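Local coordinates for protein DtpA (Streptomyces lividans TK24, PDB 5MAP) that binds haem as a dye-decolourising (DyP-type) peroxidase and probably oxidises its substrates at the expense of hydrogen peroxide, at residues T185-P190 and M299-F304; P25-G30 and G131-L136; F35-G40 and G94-E99; R227-D232 and F349-A354. All blocks are in the same frame, centred on the assembly; numbering follows the deposited sequence. Where two conformers were deposited one is given.

The four contacts fall into two pairs, one in each of the two ferredoxin-like halves of the DyP fold. Contacts 2 and 3 share strand 29-37 and lie in the N-terminal half; contacts 1 and 4 use the outermost strands of the C-terminal sheet, 300-310 and 350-360. Contacts 1 and 2 are buried and touch through Arg-302 and Gln-27, although their centres are about 17 Å apart; contacts 3 and 4 are partly exposed. Chemistry follows place: haem carboxylates and a shared water at contact 1, backbone ladders at contacts 2 and 4, with a salt bridge added at 4, and a guanidinium on backbone carbonyls at contact 3.

Contact 1: residues T185-P190 and M299-F304; sequences TRNPKP and MVRRPF. With HEM (protoporphyrin IX containing Fe), chain E; OXY (oxygen molecule), chain F.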
# COMPACT_ATOMS: atom_id res chain seq x y z
N THR B 185 -1.58 -22.43 -1.52
CA THR B 185 -1.27 -23.80 -1.11
C THR B 185 -0.69 -24.73 -2.17
O THR B 185 0.38 -25.32 -1.93
CB THR B 185 -2.54 -24.45 -0.52
OG1 THR B 185 -3.05 -23.64 0.54
CG2 THR B 185 -2.25 -25.89 0.06
N ARG B 186 -1.35 -24.83 -3.33
CA ARG B 186 -0.97 -25.83 -4.36
C ARG B 186 -0.11 -25.35 -5.54
O ARG B 186 -0.04 -25.99 -6.60
CB ARG B 186 -2.20 -26.52 -4.90
CG ARG B 186 -2.85 -27.43 -3.86
CD ARG B 186 -2.62 -28.92 -4.13
NE ARG B 186 -3.04 -29.22 -5.50
CZ ARG B 186 -2.68 -30.27 -6.23
NH1 ARG B 186 -1.94 -31.24 -5.71
NH2 ARG B 186 -3.13 -30.35 -7.46
N ASN B 187 0.65 -24.31 -5.34
CA ASN B 187 1.61 -23.97 -6.39
C ASN B 187 2.64 -25.07 -6.65
O ASN B 187 3.12 -25.67 -5.70
CB ASN B 187 2.30 -22.70 -6.05
CG ASN B 187 1.47 -21.52 -6.43
OD1 ASN B 187 0.88 -21.53 -7.50
ND2 ASN B 187 1.41 -20.49 -5.58
N PRO B 188 3.01 -25.28 -7.92
CA PRO B 188 4.26 -25.94 -8.22
C PRO B 188 5.40 -25.25 -7.48
O PRO B 188 5.41 -24.03 -7.28
CB PRO B 188 4.41 -25.77 -9.72
CG PRO B 188 3.03 -25.55 -10.22
CD PRO B 188 2.42 -24.73 -9.16
N LYS B 189 6.34 -26.08 -7.01
CA LYS B 189 7.48 -25.63 -6.23
C LYS B 189 8.85 -26.09 -6.81
O LYS B 189 8.98 -27.22 -7.35
CB LYS B 189 7.40 -26.23 -4.82
CG LYS B 189 6.22 -25.81 -3.97
CD LYS B 189 6.37 -26.42 -2.59
CE LYS B 189 5.85 -27.85 -2.53
NZ LYS B 189 4.43 -27.82 -2.07
N PRO B 190 9.87 -25.26 -6.64
CA PRO B 190 11.21 -25.68 -7.09
C PRO B 190 11.55 -26.96 -6.30
O PRO B 190 11.21 -27.09 -5.14
CB PRO B 190 12.09 -24.49 -6.68
CG PRO B 190 11.16 -23.34 -6.73
CD PRO B 190 9.94 -23.88 -6.09
N MET B 299 0.77 -23.65 -13.44
CA MET B 299 1.31 -22.30 -13.33
C MET B 299 1.73 -22.08 -11.89
O MET B 299 1.15 -22.65 -10.98
CB MET B 299 0.30 -21.24 -13.79
CG MET B 299 -0.88 -21.13 -12.89
SD MET B 299 -2.34 -20.54 -13.68
CE MET B 299 -2.89 -21.99 -14.47
N VAL B 300 2.70 -21.20 -11.69
CA VAL B 300 3.00 -20.61 -10.40
C VAL B 300 2.26 -19.30 -10.24
O VAL B 300 2.42 -18.39 -11.03
CB VAL B 300 4.51 -20.41 -10.24
CG1 VAL B 300 4.87 -19.37 -9.13
CG2 VAL B 300 5.16 -21.75 -10.00
N ARG B 301 1.40 -19.22 -9.23
CA ARG B 301 0.69 -18.05 -8.94
C ARG B 301 1.38 -17.30 -7.82
O ARG B 301 1.71 -17.87 -6.74
CB ARG B 301 -0.70 -18.43 -8.53
CG ARG B 301 -1.53 -19.14 -9.57
CD ARG B 301 -2.78 -19.69 -8.94
NE ARG B 301 -2.43 -20.85 -8.12
CZ ARG B 301 -2.73 -21.06 -6.84
NH1 ARG B 301 -3.46 -20.18 -6.15
NH2 ARG B 301 -2.32 -22.16 -6.22
N ARG B 302 1.61 -16.01 -8.05
CA ARG B 302 2.41 -15.16 -7.14
C ARG B 302 1.85 -13.74 -7.21
O ARG B 302 2.46 -12.84 -7.85
CB ARG B 302 3.87 -15.18 -7.60
CG ARG B 302 4.83 -14.51 -6.64
CD ARG B 302 6.29 -14.57 -7.14
NE ARG B 302 7.12 -13.89 -6.19
CZ ARG B 302 7.26 -12.61 -6.08
NH1 ARG B 302 6.77 -11.78 -7.03
NH2 ARG B 302 7.99 -12.11 -5.10
N PRO B 303 0.69 -13.52 -6.60
CA PRO B 303 -0.11 -12.33 -6.76
C PRO B 303 0.17 -11.31 -5.68
O PRO B 303 0.94 -11.55 -4.71
CB PRO B 303 -1.53 -12.89 -6.54
CG PRO B 303 -1.38 -14.00 -5.53
CD PRO B 303 -0.04 -14.58 -5.90
N PHE B 304 -0.45 -10.17 -5.83
CA PHE B 304 -0.67 -9.16 -4.75
C PHE B 304 -2.11 -8.86 -4.66
O PHE B 304 -2.82 -8.95 -5.68
CB PHE B 304 0.06 -7.88 -5.00
CG PHE B 304 1.52 -8.05 -5.15
CD1 PHE B 304 2.05 -8.36 -6.41
CD2 PHE B 304 2.38 -7.89 -4.10
CE1 PHE B 304 3.42 -8.57 -6.59
CE2 PHE B 304 3.76 -8.01 -4.27
CZ PHE B 304 4.29 -8.33 -5.53
CHA HEM E . -6.04 -22.24 -6.38
CHB HEM E . -8.46 -18.14 -5.21
CHC HEM E . -8.15 -16.65 -9.90
CHD HEM E . -5.75 -20.74 -10.92
C1A HEM E . -6.74 -21.26 -5.72
C2A HEM E . -7.12 -21.34 -4.35
C3A HEM E . -7.80 -20.22 -4.01
C4A HEM E . -7.85 -19.38 -5.18
CMA HEM E . -8.41 -19.84 -2.66
CAA HEM E . -6.86 -22.53 -3.46
CBA HEM E . -5.60 -22.57 -2.59
CGA HEM E . -4.39 -22.71 -3.47
O1A HEM E . -4.01 -23.79 -3.92
O2A HEM E . -3.82 -21.68 -3.72
C1B HEM E . -8.58 -17.37 -6.43
C2B HEM E . -9.15 -16.07 -6.49
C3B HEM E . -9.06 -15.64 -7.77
C4B HEM E . -8.41 -16.70 -8.54
CMB HEM E . -9.78 -15.32 -5.37
CAB HEM E . -9.46 -14.37 -8.41
CBB HEM E . -9.50 -13.20 -7.79
C1C HEM E . -7.51 -17.67 -10.60
C2C HEM E . -7.27 -17.66 -12.01
C3C HEM E . -6.54 -18.80 -12.33
C4C HEM E . -6.41 -19.54 -11.08
CMC HEM E . -7.68 -16.52 -12.94
CAC HEM E . -6.04 -19.33 -13.63
CBC HEM E . -6.58 -19.03 -14.83
C1D HEM E . -5.65 -21.44 -9.70
C2D HEM E . -4.85 -22.66 -9.64
C3D HEM E . -4.95 -23.12 -8.40
C4D HEM E . -5.79 -22.13 -7.72
CMD HEM E . -4.13 -23.34 -10.73
CAD HEM E . -4.33 -24.37 -7.88
CBD HEM E . -5.14 -25.61 -8.27
CGD HEM E . -4.58 -26.88 -7.57
O1D HEM E . -4.99 -27.25 -6.42
O2D HEM E . -3.65 -27.48 -8.19
NA HEM E . -7.22 -20.06 -6.23
NB HEM E . -8.12 -17.68 -7.70
NC HEM E . -7.07 -18.84 -10.07
ND HEM E . -6.23 -21.12 -8.53
FE HEM E . -7.17 -19.47 -8.14
O1 OXY F . -4.98 -17.38 -6.93
O2 OXY F . -5.42 -18.38 -7.63
O HOH W 1 -0.70 -23.11 -9.23
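Asn-187 CG leaves beside the backbone N (chi1 -83°), bringing the amide against the backbone of Arg-301, whose chain runs out extended and bends at chi3 (-74°), laying the guanidinium against the haem face on the oxygen side. Asn-187 OD1 takes the N-H of Arg-301 in an almost straight bond of 2.9 Å, the donor well above the carbonyl plane; ND2 returns a weak bond to Arg-301 O. HEM C4D sits 3.3 Å above the guanidinium plane, over the centre of one face, while Asn-187 ND2 stands over the rim of the other. At its edge NH1 and NH2 both grip HEM O2A, at 2.9 and 3.0 Å, and NH1 makes a weak bond to O2 of the iron-bound oxygen. Asp-183 and Leu-320 complete the oxygen pocket, consistent with the distal Asp/Arg pair of DyP-type peroxidases. A water lies within hydrogen-bonding distance of Asn-187 OD1 and Met-299 O and accepts from Arg-301 NE. Arg-186 holds the second propionate, NE to HEM O1D at 2.9 Å and NH2 to O2D; its backbone N turns to O1A of the first. Pro-188 CB packs on Val-300 CG2, covered by Phe-195 of helix 195-199, while strand 316-326 pairs with strand 300-310.

Contact 2: residues P25-G30 and G131-L136; sequences PMQARG and GADDAL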
# COMPACT_ATOMS: atom_id res chain seq x y z
N PRO B 25 10.06 -15.50 -2.53
CA PRO B 25 8.95 -15.50 -1.55
C PRO B 25 8.03 -14.29 -1.78
O PRO B 25 8.49 -13.26 -2.18
CB PRO B 25 9.68 -15.38 -0.20
CG PRO B 25 10.95 -16.11 -0.42
CD PRO B 25 11.37 -15.71 -1.85
N MET B 26 6.76 -14.46 -1.44
CA MET B 26 5.82 -13.39 -1.37
C MET B 26 6.38 -12.19 -0.67
O MET B 26 6.94 -12.33 0.40
CB MET B 26 4.59 -13.84 -0.62
CG MET B 26 3.45 -12.83 -0.46
SD MET B 26 2.05 -13.49 0.54
CE MET B 26 2.68 -13.45 2.21
N GLN B 27 6.10 -11.03 -1.24
CA GLN B 27 6.47 -9.73 -0.69
C GLN B 27 5.25 -8.89 -0.27
O GLN B 27 4.14 -8.92 -0.91
CB GLN B 27 7.25 -8.96 -1.72
CG GLN B 27 8.56 -9.58 -2.09
CD GLN B 27 8.97 -9.29 -3.51
OE1 GLN B 27 8.11 -9.35 -4.40
NE2 GLN B 27 10.24 -9.09 -3.76
N ALA B 28 5.48 -8.04 0.73
CA ALA B 28 4.40 -7.23 1.30
C ALA B 28 3.89 -6.14 0.38
O ALA B 28 2.79 -5.63 0.60
CB ALA B 28 4.84 -6.51 2.53
N ARG B 29 4.72 -5.64 -0.52
CA ARG B 29 4.37 -4.46 -1.35
C ARG B 29 4.80 -4.76 -2.77
O ARG B 29 5.89 -5.28 -2.99
CB ARG B 29 5.13 -3.21 -0.90
CG ARG B 29 4.70 -2.71 0.46
CD ARG B 29 3.41 -1.99 0.41
NE ARG B 29 3.48 -0.80 -0.44
CZ ARG B 29 2.44 -0.01 -0.68
NH1 ARG B 29 2.57 1.02 -1.51
NH2 ARG B 29 1.26 -0.28 -0.11
N GLY B 30 3.91 -4.44 -3.72
CA GLY B 30 4.23 -4.59 -5.10
C GLY B 30 3.73 -3.42 -5.94
O GLY B 30 2.76 -2.72 -5.58
N GLY B 131 8.76 -5.59 -6.18
CA GLY B 131 8.22 -6.07 -4.94
C GLY B 131 9.25 -5.86 -3.88
O GLY B 131 10.43 -5.90 -4.18
N ALA B 132 8.80 -5.60 -2.67
CA ALA B 132 9.69 -5.58 -1.50
C ALA B 132 8.85 -5.72 -0.24
O ALA B 132 7.62 -5.59 -0.30
CB ALA B 132 10.47 -4.29 -1.43
N ASP B 133 9.48 -5.87 0.91
CA ASP B 133 8.76 -5.91 2.18
C ASP B 133 8.68 -4.58 2.91
O ASP B 133 8.02 -4.48 3.98
CB ASP B 133 9.42 -6.98 3.06
CG ASP B 133 9.13 -8.38 2.53
OD1 ASP B 133 8.00 -8.63 2.03
OD2 ASP B 133 10.01 -9.32 2.65
N ASP B 134 9.27 -3.55 2.32
CA ASP B 134 9.22 -2.17 2.80
C ASP B 134 8.70 -1.27 1.70
O ASP B 134 9.12 -1.34 0.56
CB ASP B 134 10.63 -1.66 3.20
CG ASP B 134 10.58 -0.25 3.79
OD1 ASP B 134 10.11 -0.13 4.95
OD2 ASP B 134 10.84 0.73 3.07
N ALA B 135 7.72 -0.45 2.07
CA ALA B 135 7.02 0.37 1.09
C ALA B 135 7.92 1.47 0.52
O ALA B 135 7.68 1.91 -0.57
CB ALA B 135 5.79 0.97 1.72
N LEU B 136 8.84 2.01 1.32
CA LEU B 136 9.72 3.09 0.82
C LEU B 136 10.70 2.48 -0.12
O LEU B 136 11.01 3.04 -1.19
CB LEU B 136 10.43 3.80 1.94
CG LEU B 136 9.55 4.53 2.94
CD1 LEU B 136 10.34 5.45 3.83
CD2 LEU B 136 8.52 5.33 2.25
O HOH W 2 9.42 -11.57 1.50
O HOH W 3 5.46 1.03 -1.92
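Met-26 meets Asp-133 through a water that donates to Met-26 O and to Asp-133 OD2. The Gln-27 side chain, CG beside the backbone N (chi1 -64°), lies along the backbone of Gly-131; its OE1 comes to 3.3 Å from Gly-131 CA, where a side chain would clash. OE1 accepts from Arg-302, and NE2 donates to Ser-81 O and Thr-83 OG1. Cut back to alanine, this position is likely to leave Arg-302 NH2, Ser-81 O and Thr-83 OG1 each short of a partner and to uncover the backbone of Gly-131. Next, Ala-28 N donates to Asp-133 OD1 at 2.9 Å, met nearly along the C-O axis. From Arg-29 the segments form an antiparallel ladder, strand 29-37 against strand 126-132, the central strands of the four-stranded sheet in the N-terminal ferredoxin-like half. Arg-29 and Ala-132 are a hydrogen-bonded pair, N to O at 2.9 Å in both directions. The Arg-29 chain bends at chi2 and chi3, bringing NE to 3.6 Å from Ala-135 CB in helix 135-149; a water joins NH1 to Ala-135 O. Phe-162 of the second subunit packs on Arg-29 and Ala-135. Gly-30 and Gly-131 follow as a non-hydrogen-bonded pair, CA to CA 4.3 Å.

Contact 3: residues F35-G40 and G94-E99; sequences FDLAAG and GRTGLE
Arg-95 reaches across to Leu-37 and Ala-38 with its whole length. Its CB sits 3.9 Å from Leu-37 CD1, an apolar contact at the base of the chain. Bends at chi2 (-67°) and chi3 (-48°) then fold the chain round, and it runs antiparallel alongside that of Leu-37 until CZ lies 3.7 Å from Leu-37 O. At the tip NH1 gives a hydrogen bond to Leu-37 O at 3.0 Å and also lies near Leu-37 CB, while NH2 reaches Ala-38 O at 2.7 Å and adds a weak bond to Leu-37 O. Both oxygens lie close to the guanidinium plane, at its edge, yet the donors stand above the two carbonyl planes. Thr-96 CG2 comes crosswise against Leu-37 CD1 at 3.8 Å; its OG1 turns back to Phe-92 O. The contact joins the end of strand 29-37 and the residues after it to helix 90-95 around Arg-95 and the loop that follows. Asp-125 is a weak, long ion partner of Arg-95. With two neutral carbonyls as its main acceptors across the contact, the guanidinium binds backbone rather than carboxylate, a link that depends on the path of the main chain at 37-38.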
# COMPACT_ATOMS: atom_id res chain seq x y z
N PHE B 35 5.20 0.05 -19.76
CA PHE B 35 5.73 1.16 -20.52
C PHE B 35 5.47 0.92 -22.00
O PHE B 35 5.51 -0.23 -22.44
CB PHE B 35 7.25 1.34 -20.28
CG PHE B 35 7.62 1.74 -18.89
CD1 PHE B 35 7.86 0.75 -17.91
CD2 PHE B 35 7.77 3.06 -18.54
CE1 PHE B 35 8.21 1.10 -16.65
CE2 PHE B 35 8.02 3.42 -17.21
CZ PHE B 35 8.28 2.43 -16.29
N ASP B 36 5.23 1.99 -22.73
CA ASP B 36 5.23 1.92 -24.18
C ASP B 36 6.42 2.72 -24.62
O ASP B 36 6.71 3.78 -24.12
CB ASP B 36 3.94 2.50 -24.73
CG ASP B 36 2.82 1.55 -24.62
OD1 ASP B 36 3.01 0.31 -24.46
OD2 ASP B 36 1.71 2.04 -24.60
N LEU B 37 7.11 2.20 -25.61
CA LEU B 37 8.19 2.90 -26.26
C LEU B 37 7.74 4.21 -26.91
O LEU B 37 6.70 4.27 -27.59
CB LEU B 37 8.85 1.96 -27.25
CG LEU B 37 9.71 0.79 -26.67
CD1 LEU B 37 10.02 -0.20 -27.75
CD2 LEU B 37 11.00 1.27 -26.01
N ALA B 38 8.55 5.25 -26.76
CA ALA B 38 8.25 6.53 -27.44
C ALA B 38 8.32 6.40 -28.94
O ALA B 38 8.97 5.50 -29.46
CB ALA B 38 9.24 7.58 -27.00
N ALA B 39 7.63 7.31 -29.63
CA ALA B 39 7.82 7.50 -31.08
C ALA B 39 9.31 7.70 -31.39
O ALA B 39 10.02 8.49 -30.74
CB ALA B 39 7.00 8.70 -31.54
N GLY B 40 9.82 6.95 -32.36
CA GLY B 40 11.24 7.07 -32.69
C GLY B 40 12.19 6.35 -31.73
O GLY B 40 13.43 6.44 -31.89
N GLY B 94 7.52 -5.52 -32.89
CA GLY B 94 7.34 -4.73 -34.11
C GLY B 94 7.83 -3.30 -34.04
O GLY B 94 7.94 -2.64 -35.07
N ARG B 95 8.09 -2.79 -32.82
CA ARG B 95 8.70 -1.47 -32.62
C ARG B 95 10.22 -1.46 -32.75
O ARG B 95 10.82 -0.41 -32.86
CB ARG B 95 8.32 -0.96 -31.23
CG ARG B 95 6.81 -0.80 -31.04
CD ARG B 95 6.22 0.30 -31.90
NE ARG B 95 7.04 1.51 -31.77
CZ ARG B 95 6.99 2.38 -30.75
NH1 ARG B 95 6.09 2.27 -29.75
NH2 ARG B 95 7.85 3.39 -30.74
N THR B 96 10.84 -2.63 -32.72
CA THR B 96 12.29 -2.69 -32.59
C THR B 96 12.96 -3.56 -33.63
O THR B 96 14.08 -4.04 -33.41
CB THR B 96 12.57 -3.29 -31.18
OG1 THR B 96 11.83 -4.53 -31.06
CG2 THR B 96 12.13 -2.31 -30.07
N GLY B 97 12.24 -3.81 -34.71
CA GLY B 97 12.70 -4.72 -35.77
C GLY B 97 12.96 -6.17 -35.38
O GLY B 97 13.86 -6.79 -35.99
N LEU B 98 12.22 -6.68 -34.37
CA LEU B 98 12.44 -8.00 -33.81
C LEU B 98 11.27 -8.97 -33.95
O LEU B 98 11.16 -9.91 -33.20
CB LEU B 98 12.91 -7.89 -32.35
CG LEU B 98 14.35 -7.38 -32.15
CD1 LEU B 98 14.50 -6.75 -30.79
CD2 LEU B 98 15.41 -8.46 -32.29
N GLU B 99 10.45 -8.74 -34.97
CA GLU B 99 9.30 -9.57 -35.26
C GLU B 99 9.60 -11.07 -35.39
O GLU B 99 8.79 -11.92 -35.02
CB GLU B 99 8.64 -9.01 -36.53
CG GLU B 99 8.31 -7.52 -36.45
CD GLU B 99 9.40 -6.57 -36.98
OE1 GLU B 99 10.59 -6.93 -36.99
OE2 GLU B 99 9.06 -5.46 -37.39

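Contact 4: residues R227-D232 and F349-A354; sequences RMLLDD and FIRHEA
Backbone bonds pair Arg-227 with Arg-351 in both directions, N to O at 2.9 Å each way. Next to them Met-228 and Ile-350 form a non-hydrogen-bonded pair, where Ile-350 CA makes a CA-H...O contact with Arg-227 O; beyond the ladder, Leu-229 N donates to Phe-349 O at 2.8 Å. The charged interaction is a salt bridge: Arg-227, its CG anti to the backbone N (chi1 -178°), grips Glu-353 side-on, NE at 2.8 Å and NH2 at 3.1 Å from the single oxygen OE2, the guanidinium and carboxylate planes 49° apart. A leucine in its place would remove both N-H groups from OE2 and is likely to leave the Glu-353 carboxylate without a charge mate here and freer to turn. Van der Waals contacts flank the ladder. In the conformer described, Leu-229 CD1 lies over the centre of the Arg-351 guanidinium; Asp-232 CB comes to the edge of the Phe-349 ring, which meets Trp-233 edge-to-face. Leu-229 centres an inverse gamma turn leading into helix 230-233. Strand 350-360 pairs with the inner strand 219-228 in the four-stranded antiparallel sheet of the C-terminal half, with a classic beta bulge at Glu-353 and Ala-354 opposite Arg-225, and Met-228 and His-352 line the haem pocket.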
# COMPACT_ATOMS: atom_id res chain seq x y z
N ARG B 227 -11.11 -7.75 -10.00
CA ARG B 227 -11.90 -7.17 -8.93
C ARG B 227 -12.68 -8.25 -8.27
O ARG B 227 -13.30 -9.09 -8.90
CB ARG B 227 -12.81 -6.11 -9.48
CG ARG B 227 -13.64 -5.43 -8.43
CD ARG B 227 -14.09 -4.03 -8.77
NE ARG B 227 -14.98 -4.00 -9.90
CZ ARG B 227 -16.29 -4.10 -9.84
NH1 ARG B 227 -16.93 -4.19 -8.67
NH2 ARG B 227 -16.97 -4.07 -10.97
N MET B 228 -12.64 -8.26 -6.98
CA MET B 228 -13.53 -9.12 -6.19
C MET B 228 -14.85 -8.37 -5.92
O MET B 228 -14.84 -7.25 -5.43
CB MET B 228 -12.81 -9.48 -4.93
CG MET B 228 -11.70 -10.45 -5.10
SD MET B 228 -10.69 -10.48 -3.58
CE MET B 228 -9.85 -12.02 -3.69
N LEU B 229 -15.98 -9.02 -6.17
CA LEU B 229 -17.28 -8.45 -5.88
C LEU B 229 -17.65 -8.67 -4.42
O LEU B 229 -18.49 -9.51 -4.10
CB LEU B 229 -18.31 -9.03 -6.83
CG LEU B 229 -17.98 -8.75 -8.31
CD1 LEU B 229 -19.10 -9.37 -9.16
CD2 LEU B 229 -17.90 -7.26 -8.57
N LEU B 230 -16.92 -7.98 -3.53
CA LEU B 230 -16.98 -8.21 -2.11
C LEU B 230 -18.38 -7.92 -1.57
O LEU B 230 -18.83 -8.56 -0.60
CB LEU B 230 -15.92 -7.41 -1.31
CG LEU B 230 -14.44 -7.63 -1.71
CD1 LEU B 230 -13.62 -6.65 -0.85
CD2 LEU B 230 -13.98 -9.08 -1.45
N ASP B 231 -19.06 -6.96 -2.17
CA ASP B 231 -20.46 -6.70 -1.72
C ASP B 231 -21.30 -7.90 -1.93
O ASP B 231 -22.17 -8.14 -1.11
CB ASP B 231 -21.08 -5.53 -2.45
CG ASP B 231 -20.48 -4.19 -2.05
OD1 ASP B 231 -19.72 -4.10 -1.06
OD2 ASP B 231 -20.73 -3.21 -2.80
N ASP B 232 -21.09 -8.67 -2.98
CA ASP B 232 -21.89 -9.89 -3.16
C ASP B 232 -21.32 -11.04 -2.38
O ASP B 232 -22.06 -11.79 -1.74
CB ASP B 232 -22.02 -10.29 -4.61
CG ASP B 232 -22.71 -9.26 -5.42
OD1 ASP B 232 -23.67 -8.59 -4.94
OD2 ASP B 232 -22.30 -9.07 -6.57
N PHE B 349 -18.37 -13.97 -8.86
CA PHE B 349 -17.93 -13.12 -7.76
C PHE B 349 -16.69 -12.31 -8.10
O PHE B 349 -16.21 -11.56 -7.27
CB PHE B 349 -17.70 -14.02 -6.52
CG PHE B 349 -18.98 -14.63 -6.02
CD1 PHE B 349 -19.94 -13.86 -5.47
CD2 PHE B 349 -19.22 -15.98 -6.20
CE1 PHE B 349 -21.14 -14.43 -5.05
CE2 PHE B 349 -20.43 -16.58 -5.77
CZ PHE B 349 -21.39 -15.78 -5.22
N ILE B 350 -16.21 -12.40 -9.33
CA ILE B 350 -15.04 -11.67 -9.77
C ILE B 350 -15.18 -11.04 -11.14
O ILE B 350 -16.03 -11.44 -11.93
CB ILE B 350 -13.79 -12.61 -9.77
CG1 ILE B 350 -13.98 -13.77 -10.77
CG2 ILE B 350 -13.52 -13.16 -8.37
CD1 ILE B 350 -12.65 -14.47 -11.16
N ARG B 351 -14.30 -10.10 -11.46
CA ARG B 351 -14.38 -9.41 -12.74
C ARG B 351 -12.98 -9.10 -13.22
O ARG B 351 -12.27 -8.31 -12.60
CB ARG B 351 -15.17 -8.13 -12.60
CG ARG B 351 -16.64 -8.36 -12.34
CD ARG B 351 -17.38 -8.75 -13.60
NE ARG B 351 -18.80 -8.84 -13.35
CZ ARG B 351 -19.41 -9.94 -12.93
NH1 ARG B 351 -18.74 -11.07 -12.65
NH2 ARG B 351 -20.72 -9.91 -12.75
N HIS B 352 -12.59 -9.75 -14.31
CA HIS B 352 -11.27 -9.48 -14.95
C HIS B 352 -11.34 -8.13 -15.66
O HIS B 352 -12.08 -8.01 -16.59
CB HIS B 352 -10.91 -10.61 -15.94
CG HIS B 352 -10.60 -11.93 -15.31
ND1 HIS B 352 -9.37 -12.51 -15.34
CD2 HIS B 352 -11.41 -12.80 -14.63
CE1 HIS B 352 -9.42 -13.69 -14.75
NE2 HIS B 352 -10.64 -13.87 -14.27
N GLU B 353 -10.58 -7.16 -15.19
CA GLU B 353 -10.70 -5.77 -15.58
C GLU B 353 -9.44 -5.22 -16.23
O GLU B 353 -9.47 -4.08 -16.76
CB GLU B 353 -11.10 -4.89 -14.38
CG GLU B 353 -12.51 -5.21 -13.95
CD GLU B 353 -13.13 -4.30 -12.89
OE1 GLU B 353 -12.39 -3.50 -12.31
OE2 GLU B 353 -14.38 -4.41 -12.65
N ALA B 354 -8.36 -5.99 -16.25
CA ALA B 354 -7.20 -5.63 -17.05
C ALA B 354 -6.32 -6.86 -17.19
O ALA B 354 -6.47 -7.78 -16.40
CB ALA B 354 -6.45 -4.52 -16.36